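Local coordinates for protein citrate lyase, subunit 1 (Methanosaeta concilii, PDB 6HXI) that binds citrate and coenzyme A as part of ATP citrate lyase, which probably makes acetyl-CoA and oxaloacetate at the expense of ATP, at residues E8-K12 / P212-A217; G128-S134 / K147-V153; T318-D323 / A358-Y362; V335-G339 / I412-A416. All coordinates share one frame; numbering follows the deposited sequence.

Contact 1: E8-K12 / P212-A217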
loop_
_atom_site.group_PDB
_atom_site.type_symbol
_atom_site.label_atom_id
_atom_site.label_comp_id
_atom_site.label_asym_id
_atom_site.label_seq_id
_atom_site.Cartn_x
_atom_site.Cartn_y
_atom_site.Cartn_z
ATOM N N GLU C 8 66.869 -2.105 21.510
ATOM C CA GLU C 8 67.670 -3.308 21.266
ATOM C C GLU C 8 66.859 -4.516 21.777
ATOM O O GLU C 8 66.819 -5.543 21.107
ATOM C CB GLU C 8 69.003 -3.188 22.021
ATOM C CG GLU C 8 70.088 -4.148 21.570
ATOM C CD GLU C 8 71.422 -3.981 22.284
ATOM O OE1 GLU C 8 71.795 -2.830 22.616
ATOM O OE2 GLU C 8 72.106 -5.007 22.490
ATOM N N TYR C 9 66.170 -4.353 22.935
ATOM C CA TYR C 9 65.291 -5.340 23.566
ATOM C C TYR C 9 64.231 -5.830 22.571
ATOM O O TYR C 9 64.098 -7.040 22.369
ATOM C CB TYR C 9 64.637 -4.742 24.834
ATOM C CG TYR C 9 63.557 -5.607 25.445
ATOM C CD1 TYR C 9 63.872 -6.797 26.095
ATOM C CD2 TYR C 9 62.216 -5.238 25.372
ATOM C CE1 TYR C 9 62.881 -7.600 26.661
ATOM C CE2 TYR C 9 61.214 -6.051 25.900
ATOM C CZ TYR C 9 61.553 -7.226 26.558
ATOM O OH TYR C 9 60.587 -8.037 27.112
ATOM N N ASP C 10 63.544 -4.886 21.906
ATOM C CA ASP C 10 62.494 -5.123 20.926
ATOM C C ASP C 10 63.018 -5.756 19.627
ATOM O O ASP C 10 62.407 -6.705 19.119
ATOM C CB ASP C 10 61.741 -3.813 20.651
ATOM C CG ASP C 10 61.036 -3.217 21.867
ATOM O OD1 ASP C 10 60.452 -3.992 22.664
ATOM O OD2 ASP C 10 61.009 -1.966 21.986
ATOM N N ALA C 11 64.167 -5.254 19.111
ATOM C CA ALA C 11 64.802 -5.745 17.882
ATOM C C ALA C 11 65.283 -7.210 18.033
ATOM O O ALA C 11 65.024 -8.044 17.161
ATOM C CB ALA C 11 65.955 -4.830 17.499
ATOM N N LYS C 12 65.939 -7.517 19.171
ATOM C CA LYS C 12 66.442 -8.848 19.516
ATOM C C LYS C 12 65.290 -9.817 19.772
ATOM O O LYS C 12 65.400 -10.986 19.407
ATOM C CB LYS C 12 67.383 -8.788 20.728
ATOM C CG LYS C 12 68.763 -8.263 20.375
ATOM C CD LYS C 12 69.641 -8.109 21.584
ATOM C CE LYS C 12 71.072 -7.971 21.142
ATOM N NZ LYS C 12 71.989 -7.784 22.287
ATOM N N PRO C 212 73.361 -12.669 18.153
ATOM C CA PRO C 212 73.565 -11.209 18.004
ATOM C C PRO C 212 74.061 -10.584 19.320
ATOM O O PRO C 212 73.447 -10.830 20.363
ATOM C CB PRO C 212 72.158 -10.704 17.669
ATOM C CG PRO C 212 71.243 -11.664 18.353
ATOM C CD PRO C 212 71.937 -12.994 18.391
ATOM N N LEU C 213 75.132 -9.768 19.292
ATOM C CA LEU C 213 75.636 -9.160 20.529
ATOM C C LEU C 213 75.114 -7.752 20.770
ATOM O O LEU C 213 74.750 -7.414 21.896
ATOM C CB LEU C 213 77.168 -9.210 20.623
ATOM C CG LEU C 213 77.817 -10.618 20.661
ATOM C CD1 LEU C 213 79.337 -10.518 20.702
ATOM C CD2 LEU C 213 77.280 -11.461 21.816
ATOM N N ASP C 214 75.077 -6.931 19.726
ATOM C CA ASP C 214 74.551 -5.568 19.800
ATOM C C ASP C 214 73.665 -5.348 18.600
ATOM O O ASP C 214 73.971 -5.852 17.517
ATOM C CB ASP C 214 75.667 -4.520 19.894
ATOM C CG ASP C 214 76.361 -4.501 21.250
ATOM O OD1 ASP C 214 75.852 -3.822 22.173
ATOM O OD2 ASP C 214 77.413 -5.155 21.384
ATOM N N MET C 215 72.537 -4.656 18.806
ATOM C CA MET C 215 71.540 -4.423 17.772
ATOM C C MET C 215 70.988 -2.986 17.764
ATOM O O MET C 215 70.744 -2.382 18.816
ATOM C CB MET C 215 70.401 -5.448 17.910
ATOM C CG MET C 215 69.714 -5.769 16.611
ATOM S SD MET C 215 68.718 -7.263 16.733
ATOM C CE MET C 215 67.895 -7.216 15.172
ATOM N N VAL C 216 70.838 -2.444 16.555
ATOM C CA VAL C 216 70.307 -1.107 16.267
ATOM C C VAL C 216 69.308 -1.343 15.158
ATOM O O VAL C 216 69.631 -2.017 14.174
ATOM C CB VAL C 216 71.424 -0.104 15.853
ATOM C CG1 VAL C 216 70.849 1.169 15.236
ATOM C CG2 VAL C 216 72.332 0.230 17.038
ATOM N N ALA C 217 68.080 -0.854 15.336
ATOM C CA ALA C 217 67.044 -1.071 14.333
ATOM C C ALA C 217 66.086 0.064 14.230
ATOM O O ALA C 217 65.824 0.755 15.220
ATOM C CB ALA C 217 66.293 -2.379 14.596
#

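Contact 2: G128-S134 / K147-V153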
loop_
_atom_site.group_PDB
_atom_site.type_symbol
_atom_site.label_atom_id
_atom_site.label_comp_id
_atom_site.label_asym_id
_atom_site.label_seq_id
_atom_site.Cartn_x
_atom_site.Cartn_y
_atom_site.Cartn_z
ATOM N N GLY C 128 66.737 -0.881 -4.390
ATOM C CA GLY C 128 66.506 -2.051 -3.559
ATOM C C GLY C 128 67.087 -1.920 -2.174
ATOM O O GLY C 128 67.111 -0.828 -1.606
ATOM N N ASP C 129 67.549 -3.047 -1.623
ATOM C CA ASP C 129 68.152 -3.143 -0.289
ATOM C C ASP C 129 69.628 -3.471 -0.402
ATOM O O ASP C 129 70.034 -4.197 -1.311
ATOM C CB ASP C 129 67.433 -4.208 0.553
ATOM C CG ASP C 129 65.914 -4.118 0.474
ATOM O OD1 ASP C 129 65.380 -2.990 0.572
ATOM O OD2 ASP C 129 65.263 -5.175 0.302
ATOM N N ASN C 130 70.439 -2.917 0.500
ATOM C CA ASN C 130 71.871 -3.178 0.519
ATOM C C ASN C 130 72.254 -3.880 1.813
ATOM O O ASN C 130 71.897 -3.409 2.889
ATOM C CB ASN C 130 72.664 -1.886 0.342
ATOM C CG ASN C 130 72.407 -1.201 -0.971
ATOM O OD1 ASN C 130 72.628 -1.765 -2.043
ATOM N ND2 ASN C 130 71.917 0.034 -0.913
ATOM N N ILE C 131 72.938 -5.027 1.696
ATOM C CA ILE C 131 73.450 -5.807 2.826
ATOM C C ILE C 131 74.947 -5.500 2.946
ATOM O O ILE C 131 75.665 -5.572 1.955
ATOM C CB ILE C 131 73.170 -7.334 2.665
ATOM C CG1 ILE C 131 71.650 -7.600 2.427
ATOM C CG2 ILE C 131 73.722 -8.137 3.877
ATOM C CD1 ILE C 131 71.289 -8.990 1.964
ATOM N N PHE C 132 75.400 -5.137 4.140
ATOM C CA PHE C 132 76.801 -4.809 4.422
ATOM C C PHE C 132 77.366 -5.857 5.364
ATOM O O PHE C 132 76.694 -6.234 6.326
ATOM C CB PHE C 132 76.929 -3.389 5.012
ATOM C CG PHE C 132 76.313 -2.319 4.141
ATOM C CD1 PHE C 132 77.012 -1.785 3.066
ATOM C CD2 PHE C 132 75.021 -1.870 4.372
ATOM C CE1 PHE C 132 76.428 -0.815 2.238
ATOM C CE2 PHE C 132 74.437 -0.904 3.542
ATOM C CZ PHE C 132 75.149 -0.377 2.488
ATOM N N PHE C 133 78.564 -6.378 5.050
ATOM C CA PHE C 133 79.208 -7.394 5.863
ATOM C C PHE C 133 80.701 -7.131 5.996
ATOM O O PHE C 133 81.362 -6.760 5.018
ATOM C CB PHE C 133 78.943 -8.820 5.314
ATOM C CG PHE C 133 79.635 -9.933 6.078
ATOM C CD1 PHE C 133 79.077 -10.458 7.236
ATOM C CD2 PHE C 133 80.856 -10.443 5.646
ATOM C CE1 PHE C 133 79.732 -11.450 7.964
ATOM C CE2 PHE C 133 81.519 -11.438 6.380
ATOM C CZ PHE C 133 80.940 -11.952 7.522
ATOM N N SER C 134 81.236 -7.376 7.199
ATOM C CA SER C 134 82.665 -7.282 7.495
ATOM C C SER C 134 83.057 -8.296 8.572
ATOM O O SER C 134 82.189 -8.788 9.305
ATOM C CB SER C 134 83.053 -5.864 7.908
ATOM O OG SER C 134 84.466 -5.719 7.913
ATOM N N LYS C 147 87.180 -2.816 3.254
ATOM C CA LYS C 147 87.064 -3.546 4.524
ATOM C C LYS C 147 85.655 -4.167 4.700
ATOM O O LYS C 147 85.510 -5.222 5.326
ATOM C CB LYS C 147 87.386 -2.605 5.694
ATOM C CG LYS C 147 87.942 -3.285 6.939
ATOM C CD LYS C 147 88.193 -2.245 8.028
ATOM C CE LYS C 147 88.619 -2.840 9.345
ATOM N NZ LYS C 147 88.883 -1.783 10.359
ATOM N N VAL C 148 84.629 -3.492 4.145
ATOM C CA VAL C 148 83.225 -3.896 4.202
ATOM C C VAL C 148 82.754 -4.256 2.788
ATOM O O VAL C 148 82.928 -3.461 1.865
ATOM C CB VAL C 148 82.325 -2.788 4.854
ATOM C CG1 VAL C 148 80.844 -3.166 4.830
ATOM C CG2 VAL C 148 82.761 -2.481 6.283
ATOM N N ILE C 149 82.137 -5.441 2.635
ATOM C CA ILE C 149 81.564 -5.879 1.359
ATOM C C ILE C 149 80.091 -5.503 1.308
ATOM O O ILE C 149 79.398 -5.594 2.326
ATOM C CB ILE C 149 81.841 -7.371 0.985
ATOM C CG1 ILE C 149 81.242 -8.377 2.004
ATOM C CG2 ILE C 149 83.332 -7.623 0.758
ATOM C CD1 ILE C 149 79.883 -8.924 1.597
ATOM N N SER C 150 79.617 -5.080 0.133
ATOM C CA SER C 150 78.234 -4.668 -0.086
ATOM C C SER C 150 77.544 -5.599 -1.078
ATOM O O SER C 150 78.121 -5.904 -2.123
ATOM C CB SER C 150 78.196 -3.229 -0.589
ATOM O OG SER C 150 76.863 -2.786 -0.800
ATOM N N ILE C 151 76.310 -6.049 -0.748
ATOM C CA ILE C 151 75.463 -6.934 -1.576
ATOM C C ILE C 151 74.148 -6.220 -1.836
ATOM O O ILE C 151 73.387 -6.010 -0.891
ATOM C CB ILE C 151 75.223 -8.330 -0.906
ATOM C CG1 ILE C 151 76.566 -9.044 -0.551
ATOM C CG2 ILE C 151 74.308 -9.222 -1.772
ATOM C CD1 ILE C 151 76.470 -10.155 0.515
ATOM N N HIS C 152 73.872 -5.865 -3.100
ATOM C CA HIS C 152 72.630 -5.201 -3.457
ATOM C C HIS C 152 71.556 -6.222 -3.840
ATOM O O HIS C 152 71.801 -7.084 -4.674
ATOM C CB HIS C 152 72.841 -4.171 -4.580
ATOM C CG HIS C 152 71.571 -3.477 -4.980
ATOM N ND1 HIS C 152 70.998 -2.494 -4.182
ATOM C CD2 HIS C 152 70.761 -3.700 -6.043
ATOM C CE1 HIS C 152 69.886 -2.133 -4.799
ATOM N NE2 HIS C 152 69.692 -2.838 -5.914
ATOM N N VAL C 153 70.360 -6.099 -3.238
ATOM C CA VAL C 153 69.195 -6.953 -3.487
ATOM C C VAL C 153 68.169 -6.098 -4.217
ATOM O O VAL C 153 67.646 -5.142 -3.645
ATOM C CB VAL C 153 68.617 -7.578 -2.181
ATOM C CG1 VAL C 153 67.567 -8.642 -2.493
ATOM C CG2 VAL C 153 69.723 -8.169 -1.310
HETATM O O HOH W 1 64.875 -5.492 -2.448
#

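Contact 3: T318-D323 / A358-Y362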
loop_
_atom_site.group_PDB
_atom_site.type_symbol
_atom_site.label_atom_id
_atom_site.label_comp_id
_atom_site.label_asym_id
_atom_site.label_seq_id
_atom_site.Cartn_x
_atom_site.Cartn_y
_atom_site.Cartn_z
ATOM N N THR C 318 43.454 21.920 17.561
ATOM C CA THR C 318 43.513 23.321 17.987
ATOM C C THR C 318 43.372 23.415 19.504
ATOM O O THR C 318 44.052 24.236 20.116
ATOM C CB THR C 318 42.488 24.203 17.217
ATOM O OG1 THR C 318 42.600 23.978 15.813
ATOM C CG2 THR C 318 42.671 25.704 17.485
ATOM N N CYS C 319 42.513 22.562 20.106
ATOM C CA CYS C 319 42.293 22.489 21.558
ATOM C C CYS C 319 43.584 22.082 22.259
ATOM O O CYS C 319 43.892 22.621 23.321
ATOM C CB CYS C 319 41.163 21.515 21.892
ATOM S SG CYS C 319 39.500 22.214 21.723
ATOM N N THR C 320 44.337 21.135 21.651
ATOM C CA THR C 320 45.617 20.637 22.164
ATOM C C THR C 320 46.678 21.744 22.178
ATOM O O THR C 320 47.337 21.925 23.202
ATOM C CB THR C 320 46.077 19.398 21.381
ATOM O OG1 THR C 320 45.001 18.477 21.305
ATOM C CG2 THR C 320 47.274 18.711 22.018
ATOM N N ILE C 321 46.839 22.467 21.040
ATOM C CA ILE C 321 47.798 23.573 20.898
ATOM C C ILE C 321 47.455 24.682 21.889
ATOM O O ILE C 321 48.344 25.126 22.621
ATOM C CB ILE C 321 47.924 24.079 19.425
ATOM C CG1 ILE C 321 48.667 23.031 18.552
ATOM C CG2 ILE C 321 48.609 25.477 19.353
ATOM C CD1 ILE C 321 48.720 23.319 17.090
ATOM N N LEU C 322 46.157 25.074 21.956
ATOM C CA LEU C 322 45.676 26.110 22.871
ATOM C C LEU C 322 45.928 25.743 24.312
ATOM O O LEU C 322 46.428 26.577 25.055
ATOM C CB LEU C 322 44.199 26.457 22.646
ATOM C CG LEU C 322 43.884 27.175 21.343
ATOM C CD1 LEU C 322 42.437 27.131 21.062
ATOM C CD2 LEU C 322 44.386 28.602 21.349
ATOM N N ASP C 323 45.653 24.482 24.689
ATOM C CA ASP C 323 45.878 23.973 26.045
ATOM C C ASP C 323 47.308 24.224 26.489
ATOM O O ASP C 323 47.511 24.897 27.491
ATOM C CB ASP C 323 45.543 22.466 26.154
ATOM C CG ASP C 323 45.754 21.868 27.537
ATOM O OD1 ASP C 323 45.588 22.605 28.538
ATOM O OD2 ASP C 323 46.075 20.667 27.621
ATOM N N ALA C 358 37.515 25.963 18.816
ATOM C CA ALA C 358 38.492 25.813 19.889
ATOM C C ALA C 358 38.858 27.175 20.471
ATOM O O ALA C 358 38.856 27.308 21.695
ATOM C CB ALA C 358 39.726 25.097 19.391
ATOM N N LEU C 359 39.101 28.198 19.602
ATOM C CA LEU C 359 39.438 29.566 20.017
ATOM C C LEU C 359 38.333 30.198 20.860
ATOM O O LEU C 359 38.643 30.879 21.841
ATOM C CB LEU C 359 39.802 30.466 18.826
ATOM C CG LEU C 359 41.127 30.171 18.115
ATOM C CD1 LEU C 359 41.178 30.854 16.768
ATOM C CD2 LEU C 359 42.321 30.590 18.947
ATOM N N GLU C 360 37.050 29.924 20.508
ATOM C CA GLU C 360 35.859 30.373 21.243
ATOM C C GLU C 360 35.879 29.804 22.661
ATOM O O GLU C 360 35.579 30.529 23.611
ATOM C CB GLU C 360 34.575 29.911 20.534
ATOM C CG GLU C 360 34.034 30.894 19.509
ATOM C CD GLU C 360 32.854 30.398 18.690
ATOM O OE1 GLU C 360 33.022 29.419 17.923
ATOM O OE2 GLU C 360 31.774 31.025 18.775
ATOM N N GLU C 361 36.236 28.507 22.796
ATOM C CA GLU C 361 36.304 27.803 24.077
ATOM C C GLU C 361 37.438 28.265 24.973
ATOM O O GLU C 361 37.285 28.253 26.197
ATOM C CB GLU C 361 36.360 26.283 23.870
ATOM C CG GLU C 361 34.989 25.650 24.020
ATOM C CD GLU C 361 34.942 24.147 23.845
ATOM O OE1 GLU C 361 35.648 23.434 24.595
ATOM O OE2 GLU C 361 34.167 23.679 22.978
ATOM N N TYR C 362 38.573 28.660 24.371
ATOM C CA TYR C 362 39.762 29.136 25.079
ATOM C C TYR C 362 39.813 30.668 25.247
ATOM O O TYR C 362 40.846 31.179 25.669
ATOM C CB TYR C 362 41.041 28.593 24.411
ATOM C CG TYR C 362 41.438 27.236 24.943
ATOM C CD1 TYR C 362 40.865 26.073 24.439
ATOM C CD2 TYR C 362 42.360 27.113 25.979
ATOM C CE1 TYR C 362 41.202 24.820 24.950
ATOM C CE2 TYR C 362 42.705 25.866 26.498
ATOM C CZ TYR C 362 42.121 24.724 25.982
ATOM O OH TYR C 362 42.452 23.494 26.491
#

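Contact 4: V335-G339 / I412-A416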
loop_
_atom_site.group_PDB
_atom_site.type_symbol
_atom_site.label_atom_id
_atom_site.label_comp_id
_atom_site.label_asym_id
_atom_site.label_seq_id
_atom_site.Cartn_x
_atom_site.Cartn_y
_atom_site.Cartn_z
ATOM N N VAL C 335 52.561 34.343 20.612
ATOM C CA VAL C 335 52.038 34.473 19.248
ATOM C C VAL C 335 51.582 33.116 18.664
ATOM O O VAL C 335 52.304 32.121 18.780
ATOM C CB VAL C 335 53.055 35.212 18.340
ATOM C CG1 VAL C 335 52.625 35.173 16.889
ATOM C CG2 VAL C 335 53.255 36.658 18.787
ATOM N N LEU C 336 50.361 33.084 18.057
ATOM C CA LEU C 336 49.785 31.919 17.363
ATOM C C LEU C 336 49.745 32.181 15.848
ATOM O O LEU C 336 49.000 33.048 15.393
ATOM C CB LEU C 336 48.386 31.511 17.891
ATOM C CG LEU C 336 47.683 30.289 17.202
ATOM C CD1 LEU C 336 48.571 29.001 17.186
ATOM C CD2 LEU C 336 46.331 29.995 17.839
ATOM N N LEU C 337 50.555 31.414 15.084
ATOM C CA LEU C 337 50.647 31.543 13.632
ATOM C C LEU C 337 49.881 30.438 12.924
ATOM O O LEU C 337 50.341 29.299 12.858
ATOM C CB LEU C 337 52.118 31.600 13.169
ATOM C CG LEU C 337 52.994 32.697 13.800
ATOM C CD1 LEU C 337 54.453 32.431 13.538
ATOM C CD2 LEU C 337 52.631 34.073 13.273
ATOM N N ILE C 338 48.690 30.785 12.427
ATOM C CA ILE C 338 47.787 29.893 11.687
ATOM C C ILE C 338 48.022 30.141 10.209
ATOM O O ILE C 338 47.338 30.949 9.571
ATOM C CB ILE C 338 46.295 30.049 12.111
ATOM C CG1 ILE C 338 46.153 30.154 13.671
ATOM C CG2 ILE C 338 45.459 28.885 11.504
ATOM C CD1 ILE C 338 44.764 30.318 14.236
ATOM N N GLY C 339 49.031 29.471 9.684
ATOM C CA GLY C 339 49.425 29.661 8.296
ATOM C C GLY C 339 49.209 28.477 7.390
ATOM O O GLY C 339 48.522 27.516 7.746
ATOM N N ILE C 412 53.416 36.711 7.582
ATOM C CA ILE C 412 52.862 36.810 8.944
ATOM C C ILE C 412 53.930 36.535 10.023
ATOM O O ILE C 412 53.725 36.899 11.181
ATOM C CB ILE C 412 51.568 35.978 9.171
ATOM C CG1 ILE C 412 51.759 34.465 8.843
ATOM C CG2 ILE C 412 50.380 36.594 8.414
ATOM C CD1 ILE C 412 50.950 33.527 9.741
ATOM N N VAL C 413 55.064 35.907 9.640
ATOM C CA VAL C 413 56.168 35.615 10.558
ATOM C C VAL C 413 56.879 36.925 10.979
ATOM O O VAL C 413 56.845 37.218 12.177
ATOM C CB VAL C 413 57.138 34.510 10.051
ATOM C CG1 VAL C 413 58.343 34.351 10.975
ATOM C CG2 VAL C 413 56.406 33.185 9.897
ATOM N N PRO C 414 57.462 37.754 10.064
ATOM C CA PRO C 414 58.093 39.013 10.518
ATOM C C PRO C 414 57.097 40.002 11.125
ATOM O O PRO C 414 57.446 40.703 12.066
ATOM C CB PRO C 414 58.727 39.573 9.242
ATOM C CG PRO C 414 58.822 38.412 8.310
ATOM C CD PRO C 414 57.609 37.605 8.605
ATOM N N LEU C 415 55.845 40.008 10.626
ATOM C CA LEU C 415 54.726 40.841 11.102
ATOM C C LEU C 415 54.412 40.582 12.596
ATOM O O LEU C 415 53.990 41.498 13.313
ATOM C CB LEU C 415 53.474 40.543 10.233
ATOM C CG LEU C 415 52.786 41.722 9.492
ATOM C CD1 LEU C 415 53.739 42.456 8.524
ATOM C CD2 LEU C 415 51.574 41.226 8.711
ATOM N N ALA C 416 54.645 39.341 13.051
ATOM C CA ALA C 416 54.403 38.900 14.424
ATOM C C ALA C 416 55.644 38.941 15.334
ATOM O O ALA C 416 55.504 39.183 16.536
ATOM C CB ALA C 416 53.831 37.494 14.406
#

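Contact 1: E8-K12 / P212-A217
The carboxylates of Glu-8 and Asp-214 meet with their planes 54° apart, OE2 of Glu-8 lying 3.9 Å from OD1 of Asp-214. Both oxygens form salt bridges with Lys-59, which probably offsets their repulsion. Lys-12 grips the same Glu-8 oxygen: its NZ sits on the anti lone pair of Glu-8 OE2 at 2.8 Å. The same NZ donates to Leu-213 O, also at 2.8 Å, coming from above that carbonyl plane (67° out of it), and has a further salt bridge to Glu-109. In this ATP-grasp domain, helix 8-18 packs on the antiparallel sheet through strand 209-220, the two short segments crossing at 90°. Next to the polar cluster, the extended side chains of Lys-12 and Met-215 run alongside each other, head to tail, with Lys-12 CG 3.8 Å from Met-215 SD. A methionine in place of Lys-12 would probably leave Leu-213 O without this donor and the carboxylates of Glu-8 and Glu-109 without a shared counter-charge. The thioether ends against the helix, Met-215 CE being 3.6 Å from Ala-11 O, while Ala-11 CB touches Ala-217 CB at 3.8 Å.

Contact 2: G128-S134 / K147-V153
Val-153 O is approached by several groups at once: Asp-129 N donates a 2.9 Å hydrogen bond to it, Gly-128 CA adds a CA-H...O contact at 3.3 Å, and a water lies between it and Asp-129 OD2. A beta carbon on residue 128 would run into this same carbonyl. The Asp-129 carboxylate also accepts hydrogen bonds from Ser-124 and Trp-187, and two arginines of the neighbouring succinyl-CoA ligase alpha-type subunit form long, weak ion pairs with it. One step along, His-152 ND1 donates to Asn-130 OD1 at 2.8 Å. The acceptor lies in the plane of the imidazole, the donor stands 40° out of the amide plane, and the two flat groups are turned 44° against each other; Asn-130 ND2 is anchored by Asp-125.

Strands 128-134 and 149-154 are successive antiparallel neighbours, the latter outermost of its sheet within the chain. Hydrogen-bonded pairs such as Ile-131 with Ile-151 alternate with non-hydrogen-bonded ones such as Phe-132 with Ser-150. On the face that carries Ile-131, its CD1 meets Val-153 CG2 at 3.7 Å. Ile-149 puts CG1 in the crowded position between backbone N and carbonyl carbon (chi1 62°), which brings it 3.4 Å from Phe-133 O and its CD1 against Phe-133 CB. Helix 173-192 packs on this face, touching Phe-133, Ile-151 and Val-153. At the far end, Ser-134 OG donates to Lys-147 O at 2.8 Å. Backbone bonds and the Asn-130 to His-152 tie thus hold the register, while the helix-covered face combines aliphatic and aromatic groups with the Asp-129 carboxylate.

Contact 3: T318-D323 / A358-Y362
Thr-318 opens the contact with its methyl: CG2 rests 3.6 Å from Ala-358 CB. Its rotamer sets CG2 anti to the backbone N and leaves OG1 beside that N (chi1 -50°), from where the hydroxyl bonds to Thr-314 O in its own helix. Cys-319 follows, its SG alongside the same methyl at 3.7 Å from Ala-358 CB. A turn later, Leu-322 makes three separate contacts. Its CB stands over the face of the Tyr-362 ring, a CH-pi contact 3.8 Å from the centroid and only 14° off the ring normal. Its CD1 lies 3.6 Å from Ala-358 C, on the backbone of the partner helix, while CD2 meets Leu-359 CD2 at 3.7 Å, the two leucine side chains crossing at about a right angle. Asp-323 ends the walk with its CB 3.3 Å from Tyr-362 OH; its carboxylate turns instead to a salt bridge with Arg-327.

Helices 311-325 and 348-361 precede and follow strand 334-338, and the second belongs to the beta-alpha-beta crossover leading to the parallel strand 371-376. Tyr-362 is where helix 348-361 gives way to helix 363-368, its ring laid back over helix 311-325. A serine at Tyr-362 would probably uncover Leu-322 CB and open a gap between the helices beside Asp-323. With no hydrogen bond or salt bridge passing between the segments, the pairing rests on shape and dispersion, and Thr-318 OG1 and Asp-323 OD2 find their partners away from helix 348-361, in Thr-314 and Arg-327.

Contact 4: V335-G339 / I412-A416
Leu-337 is at the centre of the first shell, spreading its two methyls over one side of segment 412-416. CD2 packs 3.7 Å from Ile-412 O and 3.8 Å from Ala-416 CB, while CD1 makes a looser contact with Val-413 CG2, the leucine and valine side chains crossing at about a right angle. Ala-416 CB is shared, since Val-335 CG1 approaches it to 3.6 Å. Ile-412 answers from the helix: CG1 is lodged between its backbone N and carbonyl carbon (chi1 56°), which brings CD1 to 3.9 Å from Leu-337 CD2.

Around these groups, Tyr-374 of the adjacent strand 371-376 touches Val-335, Leu-337 and Ala-416. Tyr-286, Thr-289 and Ile-290 of helix 280-292 border Val-413, and His-403 of strand 400-403 borders Ile-412. The strand is held in turn by its backbone: Val-335 and Leu-337 bond to Trp-274 on one neighbouring strand, Leu-336 to Glu-372 and Tyr-374 on the other, as expected for an inner strand of a parallel sheet. Helix 412-417 lies nearly antiparallel to it, the short axes 167° apart and 9.7 Å at closest approach. This is the helix-on-sheet layer of the citrate-binding domain, which is related to the succinyl-CoA synthetases; helices 311-325 and 348-361 pack against Leu-336, whose side chain points away from helix 412-417. Ala-416 N is satisfied within the helix, by Val-413 O at 3.2 Å and more weakly by Ile-412 O. Since no polar bond links strand and helix, their mutual position depends on aliphatic fit, with Leu-337 seated among Ile-412, Val-413 and Ala-416, and Val-335 on Ala-416.

In the fold
The four contacts fall into two pairs on opposite sides of the chain's centre. Contacts 1 and 2, in the ATP-grasp domain, reach the same antiparallel sheet, with centres about 19 Å apart. Contacts 3 and 4, in the citrate-binding domain, have centres about 17 Å apart and touch through Leu-336, whose CD2 is 4.2 Å from both Leu-322 CD2 and Leu-359 CD2; along the chain their segments alternate, tying helix, strand and helix together. Bound citrate lies about 9 Å from Gly-339 and about 13 Å from the Thr-318 side chain, so contact 4 is the nearer to the ligand by these distances. Between the pairs, centres lie about 41 to 50 Å apart.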